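Local atomic coordinates of aldehyde dehydrogenase (Burkholderia vietnamiensis, PDB entry 5KF0), a protein that probably oxidises aldehydes to carboxylic acids with a nicotinamide adenine dinucleotide (phosphate) as hydride acceptor, and binds NADPH as a homotetramer. Residues 99-104 with 286-291; 265-270 with 424-429; 13-18 with 22-27. One frame throughout, in Å; residues are numbered along the deposited sequence.

Contact 1: 99-104 with 286-291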
ATOM      1  N   ALA A  99     -11.555 -23.034 -31.688  1.00 13.15           N
ATOM      2  CA  ALA A  99     -10.123 -23.130 -31.442  1.00 13.26           C
ATOM      3  C   ALA A  99      -9.600 -24.552 -31.554  1.00 15.55           C
ATOM      4  O   ALA A  99      -8.383 -24.754 -31.481  1.00 17.26           O
ATOM      5  CB  ALA A  99      -9.766 -22.558 -30.061  1.00 12.82           C
ATOM      6  N   GLY A 100     -10.476 -25.535 -31.743  1.00 14.25           N
ATOM      7  CA  GLY A 100     -10.040 -26.920 -31.731  1.00 14.47           C
ATOM      8  C   GLY A 100      -9.472 -27.345 -30.396  1.00 14.92           C
ATOM      9  O   GLY A 100      -8.651 -28.265 -30.337  1.00 16.71           O
ATOM     10  N   LYS A 101      -9.910 -26.711 -29.318  1.00 13.96           N
ATOM     11  CA  LYS A 101      -9.332 -26.914 -27.992  1.00 13.91           C
ATOM     12  C   LYS A 101     -10.024 -28.084 -27.294  1.00 15.27           C
ATOM     13  O   LYS A 101     -11.258 -28.101 -27.205  1.00 14.07           O
ATOM     14  CB  LYS A 101      -9.465 -25.635 -27.162  1.00 13.31           C
ATOM     15  CG  LYS A 101      -8.869 -25.697 -25.759  1.00 13.25           C
ATOM     16  CD  LYS A 101      -8.878 -24.279 -25.139  1.00 12.66           C
ATOM     17  CE  LYS A 101      -8.211 -24.243 -23.769  1.00 19.82           C
ATOM     18  NZ  LYS A 101      -7.522 -22.911 -23.570  1.00 20.69           N
ATOM     19  N   PRO A 102      -9.273 -29.069 -26.800  1.00 14.77           N
ATOM     20  CA  PRO A 102      -9.892 -30.213 -26.114  1.00 16.84           C
ATOM     21  C   PRO A 102     -10.942 -29.775 -25.100  1.00 14.67           C
ATOM     22  O   PRO A 102     -10.747 -28.817 -24.353  1.00 14.22           O
ATOM     23  CB  PRO A 102      -8.702 -30.892 -25.438  1.00 18.03           C
ATOM     24  CG  PRO A 102      -7.576 -30.634 -26.417  1.00 15.65           C
ATOM     25  CD  PRO A 102      -7.810 -29.218 -26.903  1.00 15.71           C
ATOM     26  N   ILE A 103     -12.079 -30.480 -25.101  1.00 16.28           N
ATOM     27  CA  ILE A 103     -13.250 -29.989 -24.370  1.00 17.80           C
ATOM     28  C   ILE A 103     -12.949 -29.831 -22.879  1.00 16.23           C
ATOM     29  O   ILE A 103     -13.413 -28.874 -22.243  1.00 16.13           O
ATOM     30  CB  ILE A 103     -14.471 -30.898 -24.631  1.00 17.17           C
ATOM     31  CG1 ILE A 103     -15.709 -30.318 -23.936  1.00 18.66           C
ATOM     32  CG2 ILE A 103     -14.218 -32.359 -24.217  1.00 17.91           C
ATOM     33  CD1 ILE A 103     -16.118 -28.941 -24.465  1.00 15.63           C
ATOM     34  N   ASN A 104     -12.153 -30.743 -22.301  1.00 18.92           N
ATOM     35  CA  ASN A 104     -11.760 -30.593 -20.899  1.00 22.71           C
ATOM     36  C   ASN A 104     -11.059 -29.266 -20.659  1.00 21.12           C
ATOM     37  O   ASN A 104     -11.295 -28.595 -19.646  1.00 21.16           O
ATOM     38  CB  ASN A 104     -10.827 -31.729 -20.475  1.00 24.37           C
ATOM     39  CG  ASN A 104     -11.525 -33.060 -20.379  1.00 43.03           C
ATOM     40  OD1 ASN A 104     -12.725 -33.129 -20.101  1.00 44.60           O
ATOM     41  ND2 ASN A 104     -10.773 -34.137 -20.596  1.00 46.73           N
ATOM     42  N   TYR A 286       2.376 -29.959 -23.532  1.00 12.75           N
ATOM     43  CA  TYR A 286       1.418 -30.484 -24.487  1.00 13.64           C
ATOM     44  C   TYR A 286      -0.018 -30.043 -24.251  1.00 13.03           C
ATOM     45  O   TYR A 286      -0.867 -30.327 -25.105  1.00 13.98           O
ATOM     46  CB  TYR A 286       1.506 -32.023 -24.523  1.00 13.26           C
ATOM     47  CG  TYR A 286       2.932 -32.480 -24.776  1.00 13.13           C
ATOM     48  CD1 TYR A 286       3.623 -32.065 -25.920  1.00 15.62           C
ATOM     49  CD2 TYR A 286       3.608 -33.269 -23.849  1.00 12.06           C
ATOM     50  CE1 TYR A 286       4.953 -32.449 -26.143  1.00 14.06           C
ATOM     51  CE2 TYR A 286       4.929 -33.667 -24.073  1.00 14.73           C
ATOM     52  CZ  TYR A 286       5.590 -33.254 -25.218  1.00 15.43           C
ATOM     53  OH  TYR A 286       6.898 -33.645 -25.417  1.00 16.91           O
ATOM     54  N   TYR A 287      -0.310 -29.319 -23.156  1.00 12.94           N
ATOM     55  CA  TYR A 287      -1.638 -28.734 -22.970  1.00 16.41           C
ATOM     56  C   TYR A 287      -2.001 -27.892 -24.181  1.00 13.94           C
ATOM     57  O   TYR A 287      -1.197 -27.082 -24.650  1.00 15.23           O
ATOM     58  CB  TYR A 287      -1.677 -27.871 -21.698  1.00 17.44           C
ATOM     59  CG  TYR A 287      -2.864 -26.920 -21.589  1.00 18.09           C
ATOM     60  CD1 TYR A 287      -2.793 -25.621 -22.087  1.00 26.79           C
ATOM     61  CD2 TYR A 287      -4.041 -27.317 -20.979  1.00 23.44           C
ATOM     62  CE1 TYR A 287      -3.872 -24.755 -21.993  1.00 24.36           C
ATOM     63  CE2 TYR A 287      -5.129 -26.450 -20.874  1.00 26.84           C
ATOM     64  CZ  TYR A 287      -5.039 -25.175 -21.383  1.00 24.78           C
ATOM     65  OH  TYR A 287      -6.121 -24.310 -21.279  1.00 30.06           O
ATOM     66  N   GLN A 288      -3.222 -28.091 -24.681  1.00 14.15           N
ATOM     67  CA  GLN A 288      -3.697 -27.432 -25.901  1.00 16.52           C
ATOM     68  C   GLN A 288      -2.682 -27.575 -27.035  1.00 15.23           C
ATOM     69  O   GLN A 288      -2.468 -26.658 -27.836  1.00 15.16           O
ATOM     70  CB  GLN A 288      -4.044 -25.964 -25.649  1.00 18.25           C
ATOM     71  CG  GLN A 288      -4.942 -25.407 -26.745  1.00 21.85           C
ATOM     72  CD  GLN A 288      -5.486 -24.033 -26.435  1.00 22.41           C
ATOM     73  OE1 GLN A 288      -5.497 -23.604 -25.274  1.00 22.42           O
ATOM     74  NE2 GLN A 288      -5.943 -23.329 -27.474  1.00 21.94           N
ATOM     75  N   SER A 289      -2.063 -28.756 -27.095  1.00 13.56           N
ATOM     76  CA  SER A 289      -1.068 -29.104 -28.110  1.00 12.78           C
ATOM     77  C   SER A 289       0.055 -28.075 -28.167  1.00 15.48           C
ATOM     78  O   SER A 289       0.569 -27.746 -29.235  1.00 14.37           O
ATOM     79  CB  SER A 289      -1.726 -29.278 -29.476  1.00 18.50           C
ATOM     80  OG  SER A 289      -2.751 -30.261 -29.395  1.00 18.80           O
ATOM     81  N   GLY A 290       0.437 -27.562 -26.999  1.00 13.61           N
ATOM     82  CA  GLY A 290       1.524 -26.607 -26.920  1.00 14.31           C
ATOM     83  C   GLY A 290       1.193 -25.212 -27.398  1.00 13.64           C
ATOM     84  O   GLY A 290       2.099 -24.378 -27.498  1.00 14.11           O
ATOM     85  N   GLN A 291      -0.075 -24.932 -27.706  1.00 12.94           N
ATOM     86  CA  GLN A 291      -0.474 -23.618 -28.217  1.00 13.50           C
ATOM     87  C   GLN A 291      -0.795 -22.693 -27.040  1.00 13.69           C
ATOM     88  O   GLN A 291      -1.934 -22.272 -26.801  1.00 15.96           O
ATOM     89  CB  GLN A 291      -1.638 -23.773 -29.186  1.00 13.31           C
ATOM     90  CG  GLN A 291      -1.228 -24.595 -30.413  1.00 13.94           C
ATOM     91  CD  GLN A 291      -2.335 -24.721 -31.448  1.00 15.27           C
ATOM     92  OE1 GLN A 291      -2.109 -24.492 -32.630  1.00 15.17           O
ATOM     93  NE2 GLN A 291      -3.532 -25.102 -31.002  1.00 19.64           N
TER
HETATM   94  O   HOH W   1      -5.896 -25.464 -32.735  1.00 19.35           O
HETATM   95  O   HOH W   2      -6.471 -25.216 -29.510  1.00 21.88           O
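Y287 and K101 meet through their polar ends: K101 NZ donates to Y287 OH at 3.0 Å, approaching obliquely to the phenol plane. Y287 is also where the chain leaves the helical path of 274-286, and its ring rests against F283 of that helix.

Q288 takes the same ammonium from the next position, with K101 NZ 2.7 Å from Q288 OE1. The donor stands 41° out of the carbonyl plane, so the bond does not follow a lone pair. Straight from chi1 (-179°) on, the K101 chain carries NZ out past the Q288 amide, and the bend at chi4 (147°) sets it beside both acceptors. The K101 and Q288 side chains cross at about a right angle, and K101 CD lies 3.6 Å from Q288 CD. A salt bridge to E109 gives the buried ammonium a third partner.

The other end of the Q288 amide works through water: NE2 donates to a water that in turn donates to A99 O at 2.8 Å. Q288 NE2 also reaches N162 O.

Residues 288 to 290 all have positive phi and are closed by i to i+3 backbone bonds, as in Q291 N to Q288 O at 3.0 Å, which makes one left-handed helical turn.

Q291 NE2 finally donates to a second water, 3.0 Å away, which also hydrogen-bonds A99 O. The turn itself supplies G290 and Q291, the first two residues of the Gly-Gln-Ser-Cys sequence that carries the nucleophilic cysteine in aldehyde dehydrogenases; the side chain of Q288 is about 8 Å from the bound NADPH, which places the contact beside the cofactor site.

Contact 2: 265-270 with 424-429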
ATOM      1  N   ILE A 265      13.395 -25.934 -15.424  1.00 10.45           N
ATOM      2  CA  ILE A 265      14.600 -26.547 -14.864  1.00 11.79           C
ATOM      3  C   ILE A 265      14.185 -27.592 -13.842  1.00 12.48           C
ATOM      4  O   ILE A 265      13.336 -27.318 -12.982  1.00 13.55           O
ATOM      5  CB  ILE A 265      15.499 -25.492 -14.197  1.00  9.85           C
ATOM      6  CG1 ILE A 265      16.067 -24.535 -15.243  1.00 13.70           C
ATOM      7  CG2 ILE A 265      16.629 -26.175 -13.407  1.00 13.02           C
ATOM      8  CD1 ILE A 265      16.758 -23.319 -14.629  1.00 13.42           C
ATOM      9  N   VAL A 266      14.793 -28.780 -13.915  1.00 11.92           N
ATOM     10  CA  VAL A 266      14.604 -29.837 -12.920  1.00 10.88           C
ATOM     11  C   VAL A 266      15.914 -29.982 -12.153  1.00 14.40           C
ATOM     12  O   VAL A 266      16.922 -30.440 -12.706  1.00 14.06           O
ATOM     13  CB  VAL A 266      14.193 -31.168 -13.563  1.00 11.02           C
ATOM     14  CG1 VAL A 266      13.989 -32.233 -12.477  1.00 14.93           C
ATOM     15  CG2 VAL A 266      12.925 -30.984 -14.419  1.00 14.37           C
ATOM     16  N   ASP A 267      15.902 -29.602 -10.876  1.00 13.86           N
ATOM     17  CA  ASP A 267      17.102 -29.572 -10.047  1.00 12.44           C
ATOM     18  C   ASP A 267      17.469 -30.973  -9.553  1.00 15.09           C
ATOM     19  O   ASP A 267      16.701 -31.934  -9.661  1.00 15.38           O
ATOM     20  CB  ASP A 267      16.880 -28.625  -8.856  1.00 13.22           C
ATOM     21  CG  ASP A 267      18.165 -28.033  -8.303  1.00 16.39           C
ATOM     22  OD1 ASP A 267      18.051 -27.180  -7.393  1.00 16.37           O
ATOM     23  OD2 ASP A 267      19.278 -28.398  -8.752  1.00 15.84           O
ATOM     24  N   ALA A 268      18.669 -31.061  -8.974  1.00 14.61           N
ATOM     25  CA  ALA A 268      19.248 -32.330  -8.548  1.00 16.09           C
ATOM     26  C   ALA A 268      18.504 -32.979  -7.384  1.00 17.63           C
ATOM     27  O   ALA A 268      18.710 -34.175  -7.135  1.00 19.20           O
ATOM     28  CB  ALA A 268      20.717 -32.105  -8.172  1.00 15.16           C
ATOM     29  N   ASP A 269      17.646 -32.235  -6.677  1.00 15.78           N
ATOM     30  CA  ASP A 269      16.989 -32.716  -5.465  1.00 16.27           C
ATOM     31  C   ASP A 269      15.591 -33.283  -5.720  1.00 18.05           C
ATOM     32  O   ASP A 269      14.834 -33.498  -4.767  1.00 19.04           O
ATOM     33  CB  ASP A 269      16.917 -31.590  -4.418  1.00 17.18           C
ATOM     34  CG  ASP A 269      16.151 -30.358  -4.906  1.00 19.20           C
ATOM     35  OD1 ASP A 269      15.635 -30.357  -6.043  1.00 15.65           O
ATOM     36  OD2 ASP A 269      16.073 -29.371  -4.136  1.00 16.38           O
ATOM     37  N   GLN A 270      15.248 -33.565  -6.972  1.00 15.46           N
ATOM     38  CA  GLN A 270      13.875 -33.885  -7.347  1.00 14.59           C
ATOM     39  C   GLN A 270      13.598 -35.381  -7.502  1.00 15.39           C
ATOM     40  O   GLN A 270      12.502 -35.741  -7.946  1.00 17.01           O
ATOM     41  CB  GLN A 270      13.516 -33.157  -8.647  1.00 13.35           C
ATOM     42  CG  GLN A 270      13.470 -31.638  -8.479  1.00 14.12           C
ATOM     43  CD  GLN A 270      12.362 -31.233  -7.540  1.00 15.00           C
ATOM     44  OE1 GLN A 270      11.184 -31.431  -7.842  1.00 16.24           O
ATOM     45  NE2 GLN A 270      12.730 -30.684  -6.379  1.00 15.22           N
ATOM     46  N   LEU A 424      16.285 -23.366  -1.124  1.00 12.96           N
ATOM     47  CA  LEU A 424      16.104 -21.926  -0.982  1.00 11.97           C
ATOM     48  C   LEU A 424      17.164 -21.176  -1.767  1.00 14.96           C
ATOM     49  O   LEU A 424      16.862 -20.211  -2.479  1.00 16.09           O
ATOM     50  CB  LEU A 424      16.196 -21.537   0.491  1.00 14.24           C
ATOM     51  CG  LEU A 424      14.982 -21.617   1.393  1.00 29.09           C
ATOM     52  CD1 LEU A 424      15.467 -21.651   2.837  1.00 29.58           C
ATOM     53  CD2 LEU A 424      14.110 -20.397   1.143  1.00 27.69           C
ATOM     54  N   THR A 425      18.421 -21.604  -1.623  1.00 14.32           N
ATOM     55  CA  THR A 425      19.527 -20.957  -2.326  1.00 15.55           C
ATOM     56  C   THR A 425      19.278 -20.934  -3.831  1.00 14.26           C
ATOM     57  O   THR A 425      19.434 -19.899  -4.484  1.00 14.85           O
ATOM     58  CB  THR A 425      20.837 -21.671  -2.004  1.00 18.97           C
ATOM     59  OG1 THR A 425      21.064 -21.649  -0.587  1.00 18.71           O
ATOM     60  CG2 THR A 425      22.012 -20.982  -2.699  1.00 17.78           C
ATOM     61  N   HIS A 426      18.871 -22.066  -4.401  1.00 13.03           N
ATOM     62  CA  HIS A 426      18.647 -22.076  -5.842  1.00 13.70           C
ATOM     63  C   HIS A 426      17.408 -21.280  -6.235  1.00 11.62           C
ATOM     64  O   HIS A 426      17.400 -20.628  -7.287  1.00 14.14           O
ATOM     65  CB  HIS A 426      18.558 -23.512  -6.350  1.00 14.38           C
ATOM     66  CG  HIS A 426      19.893 -24.177  -6.455  1.00 14.00           C
ATOM     67  ND1 HIS A 426      20.046 -25.494  -6.832  1.00 13.55           N
ATOM     68  CD2 HIS A 426      21.142 -23.700  -6.238  1.00 16.04           C
ATOM     69  CE1 HIS A 426      21.331 -25.802  -6.836  1.00 17.65           C
ATOM     70  NE2 HIS A 426      22.019 -24.732  -6.476  1.00 17.41           N
ATOM     71  N   ALA A 427      16.338 -21.338  -5.436  1.00 11.92           N
ATOM     72  CA  ALA A 427      15.154 -20.551  -5.772  1.00 14.78           C
ATOM     73  C   ALA A 427      15.470 -19.060  -5.763  1.00 12.85           C
ATOM     74  O   ALA A 427      15.059 -18.323  -6.668  1.00 13.19           O
ATOM     75  CB  ALA A 427      14.006 -20.875  -4.811  1.00 14.50           C
ATOM     76  N   GLN A 428      16.230 -18.606  -4.765  1.00 12.31           N
ATOM     77  CA  GLN A 428      16.641 -17.201  -4.683  0.55 13.54           C
ATOM     78  C   GLN A 428      17.528 -16.815  -5.859  1.00 14.66           C
ATOM     79  O   GLN A 428      17.393 -15.727  -6.439  1.00 13.20           O
ATOM     80  CB  GLN A 428      17.411 -16.954  -3.382  0.55 15.45           C
ATOM     81  CG  GLN A 428      16.651 -17.206  -2.095  0.55 23.61           C
ATOM     82  CD  GLN A 428      17.582 -17.513  -0.924  0.55 20.43           C
ATOM     83  OE1 GLN A 428      18.784 -17.747  -1.101  0.55 19.77           O
ATOM     84  NE2 GLN A 428      17.028 -17.511   0.276  0.55 22.56           N
ATOM     85  N   ARG A 429      18.469 -17.698  -6.210  1.00 13.29           N
ATOM     86  CA  ARG A 429      19.349 -17.423  -7.337  1.00 13.07           C
ATOM     87  C   ARG A 429      18.547 -17.309  -8.631  1.00 14.36           C
ATOM     88  O   ARG A 429      18.814 -16.433  -9.463  1.00 12.61           O
ATOM     89  CB  ARG A 429      20.411 -18.521  -7.439  1.00 11.90           C
ATOM     90  CG  ARG A 429      21.419 -18.324  -8.553  1.00 17.65           C
ATOM     91  CD  ARG A 429      22.346 -17.143  -8.311  1.00 19.36           C
ATOM     92  NE  ARG A 429      23.551 -17.267  -9.133  1.00 20.72           N
ATOM     93  CZ  ARG A 429      24.450 -16.299  -9.319  1.00 27.80           C
ATOM     94  NH1 ARG A 429      24.288 -15.102  -8.757  1.00 24.97           N
ATOM     95  NH2 ARG A 429      25.517 -16.524 -10.077  1.00 28.93           N
TER
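D267 OD1 is gripped by two donors, H426 ND1 from the helix and T421 OG1 from the loop before it. The bond from H426 ND1 to D267 OD1 measures 2.7 Å and is almost straight, 178° at the hydrogen. It leaves within the imidazole plane and reaches the carboxylate oxygen on its syn side, although the two flat groups are turned 31° against each other. F401 stacks on the H426 ring, so the imidazole is fixed by a stack and by the in-plane bond. The close carboxylate would probably raise the proton affinity of the imidazole.

The pair ties the end of one parallel strand to the helix that follows its neighbour. Strands 263-266 and 416-420 are paired in the mixed sheet, and helix 424-433 is the connection of the beta-alpha-beta crossover from 416-420 to 438-441. D267, just past the end of its strand, opens a type I turn ending at Q270.

Within that turn the other carboxylate oxygen is used too: A268 N donates to D267 OD2 at 2.7 Å, from well above the carboxylate plane. Q270 NE2 holds D269 OD1 at 2.9 Å, the acceptor lying in the Q270 amide plane. From the residue just before H426, T425 OG1 hydrogen-bonds D422 of a second subunit.

Contact 3: 13-18 with 22-27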
ATOM      1  N   THR A  13     -25.362 -17.899 -37.561  1.00 17.13           N
ATOM      2  CA  THR A  13     -24.763 -16.597 -37.821  1.00 16.23           C
ATOM      3  C   THR A  13     -24.666 -15.818 -36.513  1.00 15.57           C
ATOM      4  O   THR A  13     -25.453 -16.034 -35.586  1.00 19.14           O
ATOM      5  CB  THR A  13     -25.566 -15.758 -38.830  1.00 22.57           C
ATOM      6  OG1 THR A  13     -26.814 -15.383 -38.248  1.00 22.91           O
ATOM      7  CG2 THR A  13     -25.834 -16.529 -40.128  1.00 22.41           C
ATOM      8  N   TYR A  14     -23.702 -14.892 -36.460  1.00 17.47           N
ATOM      9  CA  TYR A  14     -23.514 -13.972 -35.347  1.00 15.41           C
ATOM     10  C   TYR A  14     -23.378 -12.549 -35.872  1.00 20.07           C
ATOM     11  O   TYR A  14     -22.781 -12.329 -36.934  1.00 16.58           O
ATOM     12  CB  TYR A  14     -22.256 -14.319 -34.506  1.00 16.31           C
ATOM     13  CG  TYR A  14     -22.437 -15.557 -33.657  1.00 17.91           C
ATOM     14  CD1 TYR A  14     -22.785 -15.463 -32.310  1.00 20.07           C
ATOM     15  CD2 TYR A  14     -22.284 -16.821 -34.204  1.00 19.64           C
ATOM     16  CE1 TYR A  14     -22.961 -16.595 -31.539  1.00 21.03           C
ATOM     17  CE2 TYR A  14     -22.458 -17.963 -33.438  1.00 19.92           C
ATOM     18  CZ  TYR A  14     -22.800 -17.841 -32.108  1.00 22.01           C
ATOM     19  OH  TYR A  14     -22.983 -18.976 -31.355  1.00 23.85           O
ATOM     20  N   PRO A  15     -23.907 -11.567 -35.147  1.00 17.30           N
ATOM     21  CA  PRO A  15     -23.656 -10.166 -35.485  1.00 14.37           C
ATOM     22  C   PRO A  15     -22.339  -9.710 -34.875  1.00 15.82           C
ATOM     23  O   PRO A  15     -21.732 -10.410 -34.061  1.00 15.88           O
ATOM     24  CB  PRO A  15     -24.831  -9.450 -34.821  1.00 14.56           C
ATOM     25  CG  PRO A  15     -25.010 -10.247 -33.527  1.00 17.03           C
ATOM     26  CD  PRO A  15     -24.656 -11.695 -33.884  1.00 19.22           C
ATOM     27  N   TYR A  16     -21.900  -8.519 -35.268  1.00 15.65           N
ATOM     28  CA  TYR A  16     -20.909  -7.836 -34.445  1.00 14.16           C
ATOM     29  C   TYR A  16     -21.625  -6.824 -33.564  1.00 16.55           C
ATOM     30  O   TYR A  16     -22.822  -6.583 -33.706  1.00 15.12           O
ATOM     31  CB  TYR A  16     -19.776  -7.186 -35.265  1.00 14.58           C
ATOM     32  CG  TYR A  16     -20.104  -6.156 -36.325  1.00 15.38           C
ATOM     33  CD1 TYR A  16     -20.728  -4.949 -36.006  1.00 13.50           C
ATOM     34  CD2 TYR A  16     -19.713  -6.358 -37.645  1.00 15.58           C
ATOM     35  CE1 TYR A  16     -20.992  -3.995 -36.985  1.00 17.84           C
ATOM     36  CE2 TYR A  16     -19.973  -5.414 -38.620  1.00 17.10           C
ATOM     37  CZ  TYR A  16     -20.613  -4.240 -38.291  1.00 17.24           C
ATOM     38  OH  TYR A  16     -20.873  -3.294 -39.259  1.00 19.14           O
ATOM     39  N   TYR A  17     -20.889  -6.258 -32.611  1.00 14.16           N
ATOM     40  CA  TYR A  17     -21.480  -5.350 -31.635  1.00 14.21           C
ATOM     41  C   TYR A  17     -20.855  -3.977 -31.792  1.00 14.11           C
ATOM     42  O   TYR A  17     -19.646  -3.810 -31.597  1.00 13.54           O
ATOM     43  CB  TYR A  17     -21.328  -5.894 -30.214  1.00 11.50           C
ATOM     44  CG  TYR A  17     -22.350  -6.988 -29.990  1.00 13.19           C
ATOM     45  CD1 TYR A  17     -23.579  -6.708 -29.401  1.00 15.52           C
ATOM     46  CD2 TYR A  17     -22.120  -8.281 -30.451  1.00 14.54           C
ATOM     47  CE1 TYR A  17     -24.540  -7.701 -29.237  1.00 18.45           C
ATOM     48  CE2 TYR A  17     -23.078  -9.281 -30.293  1.00 14.59           C
ATOM     49  CZ  TYR A  17     -24.281  -8.978 -29.684  1.00 17.59           C
ATOM     50  OH  TYR A  17     -25.244  -9.961 -29.520  1.00 22.10           O
ATOM     51  N   LEU A  18     -21.684  -3.011 -32.171  1.00 15.45           N
ATOM     52  CA  LEU A  18     -21.263  -1.641 -32.426  1.00 12.66           C
ATOM     53  C   LEU A  18     -21.993  -0.756 -31.428  1.00 14.85           C
ATOM     54  O   LEU A  18     -23.230  -0.677 -31.455  1.00 14.76           O
ATOM     55  CB  LEU A  18     -21.577  -1.236 -33.871  1.00 15.32           C
ATOM     56  CG  LEU A  18     -21.366   0.227 -34.255  1.00 19.22           C
ATOM     57  CD1 LEU A  18     -19.920   0.588 -34.103  1.00 20.65           C
ATOM     58  CD2 LEU A  18     -21.842   0.481 -35.691  1.00 24.75           C
ATOM     59  N   ALA A  22     -26.243  -5.186 -31.337  1.00 15.15           N
ATOM     60  CA  ALA A  22     -25.967  -6.172 -32.379  1.00 17.00           C
ATOM     61  C   ALA A  22     -26.259  -5.615 -33.767  1.00 18.76           C
ATOM     62  O   ALA A  22     -27.305  -4.995 -33.996  1.00 19.21           O
ATOM     63  CB  ALA A  22     -26.810  -7.423 -32.155  1.00 19.32           C
ATOM     64  N   VAL A  23     -25.333  -5.854 -34.701  1.00 15.55           N
ATOM     65  CA  VAL A  23     -25.489  -5.456 -36.099  1.00 16.03           C
ATOM     66  C   VAL A  23     -25.202  -6.673 -36.970  1.00 16.31           C
ATOM     67  O   VAL A  23     -24.063  -7.159 -37.011  1.00 15.26           O
ATOM     68  CB  VAL A  23     -24.568  -4.289 -36.487  1.00 18.36           C
ATOM     69  CG1 VAL A  23     -24.805  -3.900 -37.940  1.00 18.59           C
ATOM     70  CG2 VAL A  23     -24.782  -3.096 -35.565  1.00 17.88           C
ATOM     71  N   TYR A  24     -26.224  -7.155 -37.675  1.00 18.07           N
ATOM     72  CA  TYR A  24     -26.064  -8.285 -38.595  1.00 20.27           C
ATOM     73  C   TYR A  24     -25.668  -7.771 -39.985  1.00 23.35           C
ATOM     74  O   TYR A  24     -26.391  -7.908 -40.973  1.00 22.08           O
ATOM     75  CB  TYR A  24     -27.350  -9.110 -38.639  1.00 20.83           C
ATOM     76  CG  TYR A  24     -27.596  -9.925 -37.381  1.00 22.77           C
ATOM     77  CD1 TYR A  24     -27.086 -11.212 -37.258  1.00 24.98           C
ATOM     78  CD2 TYR A  24     -28.332  -9.407 -36.319  1.00 24.96           C
ATOM     79  CE1 TYR A  24     -27.300 -11.962 -36.118  1.00 25.33           C
ATOM     80  CE2 TYR A  24     -28.549 -10.154 -35.169  1.00 22.53           C
ATOM     81  CZ  TYR A  24     -28.032 -11.431 -35.081  1.00 25.23           C
ATOM     82  OH  TYR A  24     -28.235 -12.194 -33.953  1.00 33.08           O
ATOM     83  N   ALA A  25     -24.473  -7.167 -40.037  1.00 18.87           N
ATOM     84  CA  ALA A  25     -24.080  -6.384 -41.207  1.00 16.83           C
ATOM     85  C   ALA A  25     -23.865  -7.265 -42.428  1.00 16.51           C
ATOM     86  O   ALA A  25     -24.172  -6.857 -43.558  1.00 19.76           O
ATOM     87  CB  ALA A  25     -22.808  -5.590 -40.897  1.00 18.63           C
ATOM     88  N   ASN A  26     -23.326  -8.459 -42.226  1.00 18.96           N
ATOM     89  CA  ASN A  26     -23.035  -9.399 -43.302  1.00 20.91           C
ATOM     90  C   ASN A  26     -22.740 -10.742 -42.652  1.00 18.13           C
ATOM     91  O   ASN A  26     -22.736 -10.869 -41.423  1.00 17.67           O
ATOM     92  CB  ASN A  26     -21.859  -8.914 -44.154  1.00 17.04           C
ATOM     93  CG  ASN A  26     -20.600  -8.737 -43.334  1.00 18.42           C
ATOM     94  OD1 ASN A  26     -20.020  -9.712 -42.861  1.00 16.33           O
ATOM     95  ND2 ASN A  26     -20.180  -7.486 -43.144  1.00 18.32           N
ATOM     96  N   THR A  27     -22.475 -11.747 -43.482  1.00 20.51           N
ATOM     97  CA  THR A  27     -22.006 -13.045 -43.007  1.00 18.91           C
ATOM     98  C   THR A  27     -20.670 -13.402 -43.651  1.00 20.88           C
ATOM     99  O   THR A  27     -20.421 -14.556 -44.009  1.00 21.23           O
ATOM    100  CB  THR A  27     -23.040 -14.137 -43.274  1.00 19.05           C
ATOM    101  OG1 THR A  27     -23.389 -14.137 -44.656  1.00 20.68           O
ATOM    102  CG2 THR A  27     -24.300 -13.898 -42.443  1.00 23.76           C
TER
HETATM  103  O   HOH W   3     -27.313 -14.481 -34.063  1.00 50.59           O
HETATM  104  O   HOH W   4     -24.112 -11.812 -39.357  1.00 28.58           O
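T13 opens the contact with a methyl pair, its CG2 lying 3.8 Å from T27 CG2. Its carbonyl O is linked by water to the OH of Y24, while the carbonyl of Y14 shares another water with N26 O. Y14 points its CB away from 22-27; its ring packs on V192 and L195 of helix 192-202, and its OH bonds the backbone N of K11.

P15 lies side by side with Y24. Its CB stands 3.5 Å from the ring centroid and 1° off the normal, a CH-pi contact centred over the face. CG of Y24, anti to the carbonyl carbon (chi1 -72°), places the ring over P15. On its other flank P15 CG touches A22 CB at 3.6 Å.

Y16 pairs with V23 as an antiparallel hydrogen-bonded pair. V23 N donates to Y16 O at 2.8 Å, nearly along the C=O axis; the return bond from Y16 N to V23 O is longer, 3.1 Å, and bent to 142°. Y16 lays its ring against V23, whose CB is 3.6 Å from Y16 CE1 and whose O lies over one face, offset toward the rim. A25 CB meets Y16 OH at 3.4 Å.

Y17 pairs with A22 without hydrogen bonds, its ring laid with one face under A22 CA and CE1 near A22 CB. Its backbone also bonds V213. L18 closes the run with CB against V23 CG2.

This is a tight beta hairpin at the edge of a mixed sheet. The pairing ends because 22-27 turns off at Y24, the centre of an inverse gamma turn; beyond the Y16-V23 pair, cohesion depends on the CH-pi contact, methyl contacts and two bridging waters.

Overall arrangement
Contact 3 closes first along the chain, being a local hairpin, whereas contacts 1 and 2 alternate their segments and each spans more than 150 residues. Contact 1 lies about 14 Å from the centre of the chain; contacts 2 and 3 lie on opposite sides of it, about 53 Å apart between centres. Contact 1 is about 30 Å from contact 2 and 28 Å from contact 3, again between centres, and none touch. Helix 274-286 connects 265-270 to 286-291 in sequence. Contact 2 belongs to the eight-stranded sheet, contact 3 to the four-stranded N-terminal sheet, and contact 1 lies nearest the cofactor. Together they join the cofactor region, a subunit interface and the N-terminal edge.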